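Local atomic coordinates of beta-mannosidase (PDB entry 4CVU), a protein that probably hydrolyses beta-linked mannose from the non-reducing ends of oligosaccharides, as a glycosylated fungal beta-mannosidase of glycoside hydrolase family 2. Residues A[769-774]-A[822-827]; A[740-745]-A[843-848]; A[231-236]-A[254-259]. All blocks are in the same frame, centred on the assembly; numbering follows the deposited sequence.

Interaction 1: A[769-774]-A[822-827]; sequences VSLTWV and LVIELT. With CD (cadmium ion), chain Z.
Ser770 and Glu825, and next to them Thr772 and Val823, form the hydrogen-bonded pairs of an antiparallel ladder inside the Ig/CBM-like beta-sandwich, where strand 765-774 lies beside strand 821-830. Their segments run at 168° with axes 4.6 Å apart. Four backbone bonds hold the ladder. The shortest runs from Ser770 N to Glu825 O (2.7 Å), and each of the two pairs is closed by a bond in either direction. The same Glu825 O is approached by the CA-H of Val769.

The apolar contacts gather on the face carrying Val769, Leu771, Trp773, Leu822, Ile824 and Leu826, which is turned to strands 740-747 and 752-759 of the other sheet. Leu822 lies over one face of the Trp773 indole: its CB stands 3.6 Å from the centroid of the six-membered ring, almost on the ring normal, a CH-pi contact. Beyond CB, CD1 reaches the five-membered ring at NE1 and CD2 leans on CZ2. A chi1 of 168° sets CG of Leu822 opposite the backbone N, and chi2 of 60° then spreads the methyls along the indole. Further on, Val769 CG1 meets Ile824 CG2 at 3.6 Å, while Val769 CG2 rests against CB of Leu826.

The polar contacts lie on the reverse face, with Ser770, Thr772, Val823 and Glu825. One water is hydrogen-bonded to the Ser770 and Thr772 hydroxyls and donates to Val823 O (2.9 Å), adding a solvent bridge beside the backbone bonds. Glu825 CB packs 3.5 Å from Ser770 OG, but the rest of this side chain, extended beyond CG, leaves the neighbouring strand and also touches His846. At its end, OE2 of Glu825 binds a cadmium ion at 2.6 Å.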
loop_
_atom_site.group_PDB
_atom_site.type_symbol
_atom_site.label_atom_id
_atom_site.label_comp_id
_atom_site.label_asym_id
_atom_site.label_seq_id
_atom_site.Cartn_x
_atom_site.Cartn_y
_atom_site.Cartn_z
ATOM N N VAL A 769 36.792 9.120 34.003
ATOM C CA VAL A 769 36.242 9.523 32.729
ATOM C C VAL A 769 37.351 10.107 31.870
ATOM O O VAL A 769 38.039 11.036 32.284
ATOM C CB VAL A 769 35.116 10.557 32.924
ATOM C CG1 VAL A 769 34.585 11.041 31.589
ATOM C CG2 VAL A 769 34.004 9.942 33.749
ATOM N N SER A 770 37.510 9.569 30.672
ATOM C CA SER A 770 38.452 10.131 29.712
ATOM C C SER A 770 37.735 11.189 28.887
ATOM O O SER A 770 36.592 11.007 28.509
ATOM C CB SER A 770 39.078 9.050 28.825
ATOM O OG SER A 770 38.093 8.308 28.141
ATOM N N LEU A 771 38.422 12.304 28.649
ATOM C CA LEU A 771 37.863 13.479 27.989
ATOM C C LEU A 771 38.791 13.885 26.848
ATOM O O LEU A 771 39.826 14.530 27.086
ATOM C CB LEU A 771 37.742 14.619 28.990
ATOM C CG LEU A 771 36.883 14.284 30.222
ATOM C CD1 LEU A 771 37.033 15.339 31.303
ATOM C CD2 LEU A 771 35.425 14.119 29.826
ATOM N N THR A 772 38.419 13.500 25.625
ATOM C CA THR A 772 39.263 13.659 24.456
ATOM C C THR A 772 38.681 14.630 23.432
ATOM O O THR A 772 37.695 14.313 22.778
ATOM C CB THR A 772 39.469 12.305 23.745
ATOM O OG1 THR A 772 39.924 11.339 24.691
ATOM C CG2 THR A 772 40.493 12.428 22.588
ATOM N N TRP A 773 39.335 15.780 23.257
ATOM C CA TRP A 773 38.918 16.773 22.278
ATOM C C TRP A 773 39.627 16.535 20.930
ATOM O O TRP A 773 40.866 16.563 20.858
ATOM C CB TRP A 773 39.241 18.180 22.761
ATOM C CG TRP A 773 38.348 18.740 23.809
ATOM C CD1 TRP A 773 38.574 18.776 25.159
ATOM C CD2 TRP A 773 37.094 19.406 23.599
ATOM N NE1 TRP A 773 37.533 19.398 25.799
ATOM C CE2 TRP A 773 36.619 19.809 24.863
ATOM C CE3 TRP A 773 36.331 19.702 22.465
ATOM C CZ2 TRP A 773 35.387 20.487 25.026
ATOM C CZ3 TRP A 773 35.105 20.369 22.632
ATOM C CH2 TRP A 773 34.664 20.763 23.903
ATOM N N VAL A 774 38.838 16.305 19.874
ATOM C CA VAL A 774 39.361 16.203 18.514
ATOM C C VAL A 774 38.601 17.149 17.590
ATOM O O VAL A 774 37.516 17.601 17.933
ATOM C CB VAL A 774 39.275 14.766 17.987
ATOM C CG1 VAL A 774 40.047 13.828 18.902
ATOM C CG2 VAL A 774 37.836 14.318 17.859
ATOM N N LEU A 822 33.968 16.682 21.709
ATOM C CA LEU A 822 34.521 16.123 22.924
ATOM C C LEU A 822 33.947 14.741 23.114
ATOM O O LEU A 822 32.747 14.597 23.243
ATOM C CB LEU A 822 34.170 16.989 24.137
ATOM C CG LEU A 822 34.447 16.387 25.537
ATOM C CD1 LEU A 822 35.913 16.047 25.742
ATOM C CD2 LEU A 822 34.011 17.367 26.624
ATOM N N VAL A 823 34.810 13.735 23.166
ATOM C CA VAL A 823 34.385 12.352 23.315
ATOM C C VAL A 823 34.627 11.954 24.762
ATOM O O VAL A 823 35.729 12.090 25.270
ATOM C CB VAL A 823 35.133 11.414 22.355
ATOM C CG1 VAL A 823 34.665 9.983 22.534
ATOM C CG2 VAL A 823 34.947 11.883 20.927
ATOM N N ILE A 824 33.553 11.494 25.411
ATOM C CA ILE A 824 33.513 11.187 26.834
ATOM C C ILE A 824 33.343 9.684 27.065
ATOM O O ILE A 824 32.386 9.106 26.589
ATOM C CB ILE A 824 32.316 11.912 27.463
ATOM C CG1 ILE A 824 32.474 13.434 27.298
ATOM C CG2 ILE A 824 32.176 11.543 28.932
ATOM C CD1 ILE A 824 31.193 14.194 27.494
ATOM N N GLU A 825 34.272 9.060 27.787
ATOM C CA GLU A 825 34.141 7.657 28.178
ATOM C C GLU A 825 34.388 7.483 29.663
ATOM O O GLU A 825 35.466 7.838 30.183
ATOM C CB GLU A 825 35.082 6.727 27.418
ATOM C CG GLU A 825 35.213 7.059 25.944
ATOM C CD GLU A 825 35.720 5.893 25.086
ATOM O OE1 GLU A 825 36.113 4.811 25.629
ATOM O OE2 GLU A 825 35.703 6.072 23.846
ATOM N N LEU A 826 33.379 6.906 30.315
ATOM C CA LEU A 826 33.396 6.603 31.718
ATOM C C LEU A 826 33.635 5.121 31.937
ATOM O O LEU A 826 33.084 4.287 31.217
ATOM C CB LEU A 826 32.072 7.013 32.342
ATOM C CG LEU A 826 31.849 6.654 33.817
ATOM C CD1 LEU A 826 30.925 7.684 34.456
ATOM C CD2 LEU A 826 31.287 5.250 33.988
ATOM N N THR A 827 34.474 4.811 32.937
ATOM C CA THR A 827 34.621 3.445 33.453
ATOM C C THR A 827 34.527 3.499 34.968
ATOM O O THR A 827 35.023 4.439 35.589
ATOM C CB THR A 827 35.974 2.809 33.085
ATOM O OG1 THR A 827 36.134 2.835 31.675
ATOM C CG2 THR A 827 36.029 1.367 33.547
HETATM CD CD CD Z . 37.780 5.321 22.504
HETATM O O HOH W 1 37.600 9.855 25.604
#

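Interaction 2: A[740-745]-A[843-848]; sequences VIASAF and FTHHNH. With CD (cadmium ion), chain Y.
His845 and Ile741 meet between the two sheets of the Ig/CBM-like beta-sandwich, where strand 740-747 of one layer lies over strand 841-849 of the other. The segments run roughly alongside, 25° apart, with axes 6.4 Å from each other, so side chains rather than backbone ladders make the junction.

The His845 side chain can be followed outward. CB lies 3.4 Å from Val740 O. With CG trans to the backbone N (chi1 -178°), the imidazole is sent across the gap, and CG comes under Ile741 CA. ND1 sits 3.1 Å from Ala742 N. CE1 presents the ring edge to Ala742 O, which lies in the ring plane at 3.2 Å. On one face of the ring rides Ile741, its CB 3.6 Å from the ring centroid in a CH-pi contact. On the same face its CG2 methyl lies over the far end of the ring, 3.6 Å from both CD2 and NE2 of His845.

Toward the start of the strands, Val740 CG2 packs against Phe843 at CB and CG, the two side chains crossing at about a right angle. Toward their ends, Asn847 spans the layers with its amide: ND2 donates to Ala742 O, nearly straight at 164° and with the acceptor in the amide plane. ND2 also donates to a water that accepts from Ala744 N, adding a solvent bridge to the direct bond. The amide's other end is held as well, since OD1 accepts from the backbone N of His848 and from Lys684 of helix 664-692. Both ends of the amide are thus held, which should fix its rotation. The CB of His848 points away from strand 740-747, and its ND1 binds a cadmium ion at 2.5 Å, which also binds two waters.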
loop_
_atom_site.group_PDB
_atom_site.type_symbol
_atom_site.label_atom_id
_atom_site.label_comp_id
_atom_site.label_asym_id
_atom_site.label_seq_id
_atom_site.Cartn_x
_atom_site.Cartn_y
_atom_site.Cartn_z
ATOM N N VAL A 740 25.709 3.898 35.713
ATOM C CA VAL A 740 26.660 4.981 35.956
ATOM C C VAL A 740 26.905 5.712 34.622
ATOM O O VAL A 740 27.334 5.098 33.650
ATOM C CB VAL A 740 27.994 4.408 36.504
ATOM C CG1 VAL A 740 28.920 5.507 36.981
ATOM C CG2 VAL A 740 27.736 3.434 37.646
ATOM N N ILE A 741 26.601 7.008 34.587
ATOM C CA ILE A 741 26.709 7.823 33.382
ATOM C C ILE A 741 27.477 9.103 33.671
ATOM O O ILE A 741 27.467 9.610 34.791
ATOM C CB ILE A 741 25.307 8.162 32.781
ATOM C CG1 ILE A 741 24.452 8.963 33.787
ATOM C CG2 ILE A 741 24.581 6.873 32.382
ATOM C CD1 ILE A 741 23.203 9.585 33.182
ATOM N N ALA A 742 28.171 9.583 32.648
ATOM C CA ALA A 742 28.793 10.910 32.611
ATOM C C ALA A 742 27.978 11.767 31.668
ATOM O O ALA A 742 27.741 11.377 30.524
ATOM C CB ALA A 742 30.231 10.809 32.108
ATOM N N SER A 743 27.566 12.933 32.129
ATOM C CA SER A 743 26.579 13.725 31.430
ATOM C C SER A 743 27.093 15.142 31.221
ATOM O O SER A 743 27.645 15.730 32.155
ATOM C CB SER A 743 25.270 13.754 32.229
ATOM O OG SER A 743 24.658 12.463 32.324
ATOM N N ALA A 744 26.895 15.682 30.010
ATOM C CA ALA A 744 27.368 17.025 29.658
ATOM C C ALA A 744 26.224 18.008 29.685
ATOM O O ALA A 744 25.258 17.838 28.967
ATOM C CB ALA A 744 28.005 17.029 28.273
ATOM N N PHE A 745 26.365 19.041 30.499
ATOM C CA PHE A 745 25.360 20.095 30.654
ATOM C C PHE A 745 25.911 21.376 30.052
ATOM O O PHE A 745 26.944 21.890 30.514
ATOM C CB PHE A 745 25.056 20.344 32.135
ATOM C CG PHE A 745 24.255 19.253 32.784
ATOM C CD1 PHE A 745 24.870 18.118 33.284
ATOM C CD2 PHE A 745 22.891 19.371 32.916
ATOM C CE1 PHE A 745 24.138 17.108 33.893
ATOM C CE2 PHE A 745 22.141 18.370 33.522
ATOM C CZ PHE A 745 22.762 17.238 34.014
ATOM N N PHE A 843 31.403 -1.022 34.931
ATOM C CA PHE A 843 30.406 -0.157 34.293
ATOM C C PHE A 843 31.078 0.824 33.317
ATOM O O PHE A 843 32.038 1.509 33.681
ATOM C CB PHE A 843 29.650 0.632 35.364
ATOM C CG PHE A 843 28.950 -0.228 36.365
ATOM C CD1 PHE A 843 27.783 -0.899 36.026
ATOM C CD2 PHE A 843 29.453 -0.372 37.645
ATOM C CE1 PHE A 843 27.124 -1.705 36.939
ATOM C CE2 PHE A 843 28.802 -1.177 38.570
ATOM C CZ PHE A 843 27.635 -1.847 38.216
ATOM N N THR A 844 30.598 0.882 32.081
ATOM C CA THR A 844 31.134 1.815 31.089
ATOM C C THR A 844 30.007 2.576 30.372
ATOM O O THR A 844 28.973 2.019 30.049
ATOM C CB THR A 844 31.925 1.075 30.016
ATOM O OG1 THR A 844 31.076 0.072 29.492
ATOM C CG2 THR A 844 33.078 0.408 30.591
ATOM N N HIS A 845 30.243 3.846 30.126
ATOM C CA HIS A 845 29.280 4.724 29.486
ATOM C C HIS A 845 30.016 5.573 28.448
ATOM O O HIS A 845 31.035 6.135 28.760
ATOM C CB HIS A 845 28.664 5.651 30.540
ATOM C CG HIS A 845 27.636 6.571 30.008
ATOM N ND1 HIS A 845 27.731 7.935 30.111
ATOM C CD2 HIS A 845 26.479 6.317 29.357
ATOM C CE1 HIS A 845 26.671 8.480 29.556
ATOM N NE2 HIS A 845 25.893 7.518 29.102
ATOM N N HIS A 846 29.468 5.654 27.245
ATOM C CA HIS A 846 29.976 6.463 26.143
ATOM C C HIS A 846 29.045 7.647 25.906
ATOM O O HIS A 846 27.856 7.540 26.036
ATOM C CB HIS A 846 30.129 5.627 24.877
ATOM C CG HIS A 846 31.045 4.469 25.059
ATOM N ND1 HIS A 846 30.654 3.304 25.690
ATOM C CD2 HIS A 846 32.365 4.318 24.783
ATOM C CE1 HIS A 846 31.684 2.477 25.762
ATOM N NE2 HIS A 846 32.734 3.072 25.225
ATOM N N ASN A 847 29.620 8.777 25.582
ATOM C CA ASN A 847 28.865 10.000 25.391
ATOM C C ASN A 847 29.728 10.979 24.591
ATOM O O ASN A 847 30.900 10.677 24.278
ATOM C CB ASN A 847 28.484 10.587 26.748
ATOM C CG ASN A 847 27.316 11.549 26.674
ATOM O OD1 ASN A 847 26.856 11.938 25.591
ATOM N ND2 ASN A 847 26.812 11.918 27.829
ATOM N N HIS A 848 29.154 12.116 24.218
ATOM C CA HIS A 848 29.894 13.171 23.542
ATOM C C HIS A 848 29.338 14.560 23.851
ATOM O O HIS A 848 28.186 14.700 24.267
ATOM C CB HIS A 848 29.868 12.938 22.030
ATOM C CG HIS A 848 28.654 13.491 21.360
ATOM N ND1 HIS A 848 27.385 13.074 21.665
ATOM C CD2 HIS A 848 28.508 14.469 20.440
ATOM C CE1 HIS A 848 26.505 13.749 20.949
ATOM N NE2 HIS A 848 27.166 14.593 20.185
HETATM CD CD CD Y . 26.798 10.648 21.152
HETATM O O HOH W 2 25.313 14.547 27.775
HETATM O O HOH W 3 25.780 10.561 18.574
HETATM O O HOH W 4 28.487 8.451 21.449
#

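Interaction 3: A[231-236]-A[254-259]; sequences TDIDIF and VNASLD. With NAG (2-acetamido-2-deoxy-beta-D-glucopyranose), chain E; MAN (alpha-D-mannopyranose), chain B.
Asp232 with Ser257 and Asp234 with Asn255 are the hydrogen-bonded pairs of an antiparallel ladder at the edge of the family 2 immunoglobulin-like (E-set) domain, and all four of their amides and carbonyls are satisfied across it, the shortest bond running from Asp232 N to Ser257 O (2.8 Å).

Asn255 carries the N-linked glycan: ND2 is bonded to NAG C1 at 1.4 Å, and its remaining N-H donates to a water that also lies 2.7 Å from Asp234 OD2. The Asp234 carboxylate is further held by His530 N at OD2 and by Ser531 and Asn476 at OD1. The Phe236 ring edge sits against Asn255 CB. Ser257 OG is hydrogen-bonded with Thr300 and Arg473. Asp259 OD1 accepts from mannose O6 (2.7 Å) and is bonded to Thr298, while OD2 forms a salt bridge with Arg473; an alanine here would probably leave the Arg473 guanidinium without that mate and the mannose O6 without this acceptor. Thr231 OG1 is hydrogen-bonded to Ser342 OG and to a water that donates to Asp259 O.

Strand 252-261 lies between outermost strand 227-237 and strand 298-305. Thr231, Ile233, Ile235, Val254, Ala256 and Leu258 lie on the face away from the glycosylated Asn255, where the last three pack on strand 324-332.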
loop_
_atom_site.group_PDB
_atom_site.type_symbol
_atom_site.label_atom_id
_atom_site.label_comp_id
_atom_site.label_asym_id
_atom_site.label_seq_id
_atom_site.Cartn_x
_atom_site.Cartn_y
_atom_site.Cartn_z
ATOM N N THR A 231 -9.300 -15.005 42.200
ATOM C CA THR A 231 -8.573 -15.302 43.448
ATOM C C THR A 231 -7.650 -14.144 43.834
ATOM O O THR A 231 -6.773 -13.759 43.058
ATOM C CB THR A 231 -7.752 -16.592 43.287
ATOM O OG1 THR A 231 -8.633 -17.713 43.040
ATOM C CG2 THR A 231 -6.924 -16.875 44.540
ATOM N N ASP A 232 -7.874 -13.581 45.022
ATOM C CA ASP A 232 -7.049 -12.498 45.561
ATOM C C ASP A 232 -6.054 -13.120 46.523
ATOM O O ASP A 232 -6.462 -13.679 47.563
ATOM C CB ASP A 232 -7.935 -11.459 46.255
ATOM C CG ASP A 232 -7.141 -10.237 46.783
ATOM O OD1 ASP A 232 -5.900 -10.330 47.002
ATOM O OD2 ASP A 232 -7.798 -9.180 47.024
ATOM N N ILE A 233 -4.767 -13.055 46.173
ATOM C CA ILE A 233 -3.668 -13.422 47.078
ATOM C C ILE A 233 -2.978 -12.132 47.466
ATOM O O ILE A 233 -2.588 -11.317 46.565
ATOM C CB ILE A 233 -2.629 -14.344 46.430
ATOM C CG1 ILE A 233 -3.277 -15.607 45.808
ATOM C CG2 ILE A 233 -1.577 -14.746 47.446
ATOM C CD1 ILE A 233 -3.998 -16.499 46.792
ATOM N N ASP A 234 -2.868 -11.908 48.766
ATOM C CA ASP A 234 -2.254 -10.687 49.300
ATOM C C ASP A 234 -1.144 -11.136 50.241
ATOM O O ASP A 234 -1.418 -11.700 51.312
ATOM C CB ASP A 234 -3.287 -9.832 50.032
ATOM C CG ASP A 234 -2.821 -8.396 50.266
ATOM O OD1 ASP A 234 -1.834 -7.913 49.630
ATOM O OD2 ASP A 234 -3.456 -7.730 51.092
ATOM N N ILE A 235 0.093 -10.976 49.790
ATOM C CA ILE A 235 1.252 -11.274 50.596
ATOM C C ILE A 235 1.843 -9.952 51.056
ATOM O O ILE A 235 2.245 -9.114 50.233
ATOM C CB ILE A 235 2.288 -12.079 49.830
ATOM C CG1 ILE A 235 1.670 -13.410 49.385
ATOM C CG2 ILE A 235 3.469 -12.334 50.728
ATOM C CD1 ILE A 235 2.571 -14.243 48.518
ATOM N N PHE A 236 1.843 -9.753 52.364
ATOM C CA PHE A 236 2.303 -8.503 52.968
ATOM C C PHE A 236 3.051 -8.793 54.276
ATOM O O PHE A 236 3.044 -9.925 54.757
ATOM C CB PHE A 236 1.129 -7.552 53.221
ATOM C CG PHE A 236 0.005 -8.157 54.004
ATOM C CD1 PHE A 236 -0.908 -9.025 53.401
ATOM C CD2 PHE A 236 -0.144 -7.866 55.351
ATOM C CE1 PHE A 236 -1.932 -9.577 54.121
ATOM C CE2 PHE A 236 -1.167 -8.428 56.087
ATOM C CZ PHE A 236 -2.057 -9.293 55.471
ATOM N N VAL A 254 0.266 -14.462 54.343
ATOM C CA VAL A 254 -0.319 -14.855 53.074
ATOM C C VAL A 254 -1.828 -14.973 53.249
ATOM O O VAL A 254 -2.295 -15.830 53.972
ATOM C CB VAL A 254 0.235 -16.202 52.612
ATOM C CG1 VAL A 254 -0.398 -16.636 51.289
ATOM C CG2 VAL A 254 1.758 -16.137 52.496
ATOM N N ASN A 255 -2.584 -14.088 52.604
ATOM C CA ASN A 255 -4.027 -14.094 52.664
ATOM C C ASN A 255 -4.611 -14.542 51.327
ATOM O O ASN A 255 -4.211 -14.042 50.292
ATOM C CB ASN A 255 -4.519 -12.687 53.003
ATOM C CG ASN A 255 -5.989 -12.644 53.380
ATOM O OD1 ASN A 255 -6.595 -13.653 53.743
ATOM N ND2 ASN A 255 -6.565 -11.450 53.296
ATOM N N ALA A 256 -5.547 -15.477 51.352
ATOM C CA ALA A 256 -6.094 -16.048 50.143
ATOM C C ALA A 256 -7.595 -15.969 50.192
ATOM O O ALA A 256 -8.203 -16.555 51.049
ATOM C CB ALA A 256 -5.656 -17.489 49.988
ATOM N N SER A 257 -8.193 -15.251 49.249
ATOM C CA SER A 257 -9.632 -15.077 49.169
ATOM C C SER A 257 -10.103 -15.529 47.778
ATOM O O SER A 257 -9.646 -15.003 46.736
ATOM C CB SER A 257 -9.989 -13.611 49.445
ATOM O OG SER A 257 -11.389 -13.439 49.517
ATOM N N LEU A 258 -10.989 -16.512 47.751
ATOM C CA LEU A 258 -11.382 -17.161 46.488
ATOM C C LEU A 258 -12.853 -16.940 46.133
ATOM O O LEU A 258 -13.730 -17.274 46.939
ATOM C CB LEU A 258 -11.147 -18.662 46.592
ATOM C CG LEU A 258 -9.730 -19.195 46.352
ATOM C CD1 LEU A 258 -8.777 -18.882 47.491
ATOM C CD2 LEU A 258 -9.817 -20.714 46.146
ATOM N N ASP A 259 -13.114 -16.415 44.928
ATOM C CA ASP A 259 -14.466 -16.297 44.386
ATOM C C ASP A 259 -14.798 -17.547 43.557
ATOM O O ASP A 259 -13.918 -18.106 42.917
ATOM C CB ASP A 259 -14.599 -15.036 43.520
ATOM C CG ASP A 259 -14.255 -13.762 44.287
ATOM O OD1 ASP A 259 -14.604 -13.694 45.474
ATOM O OD2 ASP A 259 -13.614 -12.839 43.712
HETATM C C1 NAG E . -7.958 -11.172 53.573
HETATM C C2 NAG E . -8.191 -10.327 54.824
HETATM C C3 NAG E . -9.675 -10.085 55.004
HETATM C C4 NAG E . -10.254 -9.413 53.744
HETATM C C5 NAG E . -9.875 -10.238 52.515
HETATM C C6 NAG E . -10.235 -9.611 51.170
HETATM C C7 NAG E . -6.526 -10.581 56.601
HETATM C C8 NAG E . -6.037 -11.411 57.755
HETATM N N2 NAG E . -7.606 -11.017 55.969
HETATM O O3 NAG E . -9.842 -9.254 56.126
HETATM O O4 NAG E . -11.664 -9.346 53.831
HETATM O O5 NAG E . -8.491 -10.470 52.476
HETATM O O6 NAG E . -9.991 -10.589 50.171
HETATM O O7 NAG E . -5.926 -9.553 56.300
HETATM C C1 MAN B . -18.518 -8.371 46.837
HETATM C C2 MAN B . -19.638 -9.298 46.421
HETATM C C3 MAN B . -19.509 -10.613 47.177
HETATM C C4 MAN B . -18.076 -11.171 47.078
HETATM C C5 MAN B . -17.012 -10.111 47.317
HETATM C C6 MAN B . -15.616 -10.647 47.018
HETATM O O2 MAN B . -19.539 -9.565 45.027
HETATM O O3 MAN B . -20.406 -11.551 46.616
HETATM O O4 MAN B . -17.855 -12.167 48.057
HETATM O O5 MAN B . -17.262 -8.979 46.558
HETATM O O6 MAN B . -15.494 -11.134 45.701
HETATM O O HOH W 5 -11.401 -18.898 43.076
HETATM O O HOH W 6 -5.773 -8.779 52.109
#

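Overall arrangement
Interaction 3 comes first along the chain and closes well before the other two; interaction 2 then opens with 740-745, interaction 1 runs from 769-774 to 822-827, and 843-848 closes interaction 2. Interactions 1 and 2 lie together, their centres 9 Å apart, in the Ig/CBM-like sandwich. Neighbouring strands 821-830 and 841-849 join them: interaction 1 is made within one sheet, interaction 2 between that sheet and the one facing it. Interaction 3 belongs to a separate all-beta domain, its centre about 53 Å from that of interaction 1 and 45 Å from that of interaction 2. The three thus mark two separate beta-rich modules of this multidomain chain, with the mixed-sheet region between them in sequence.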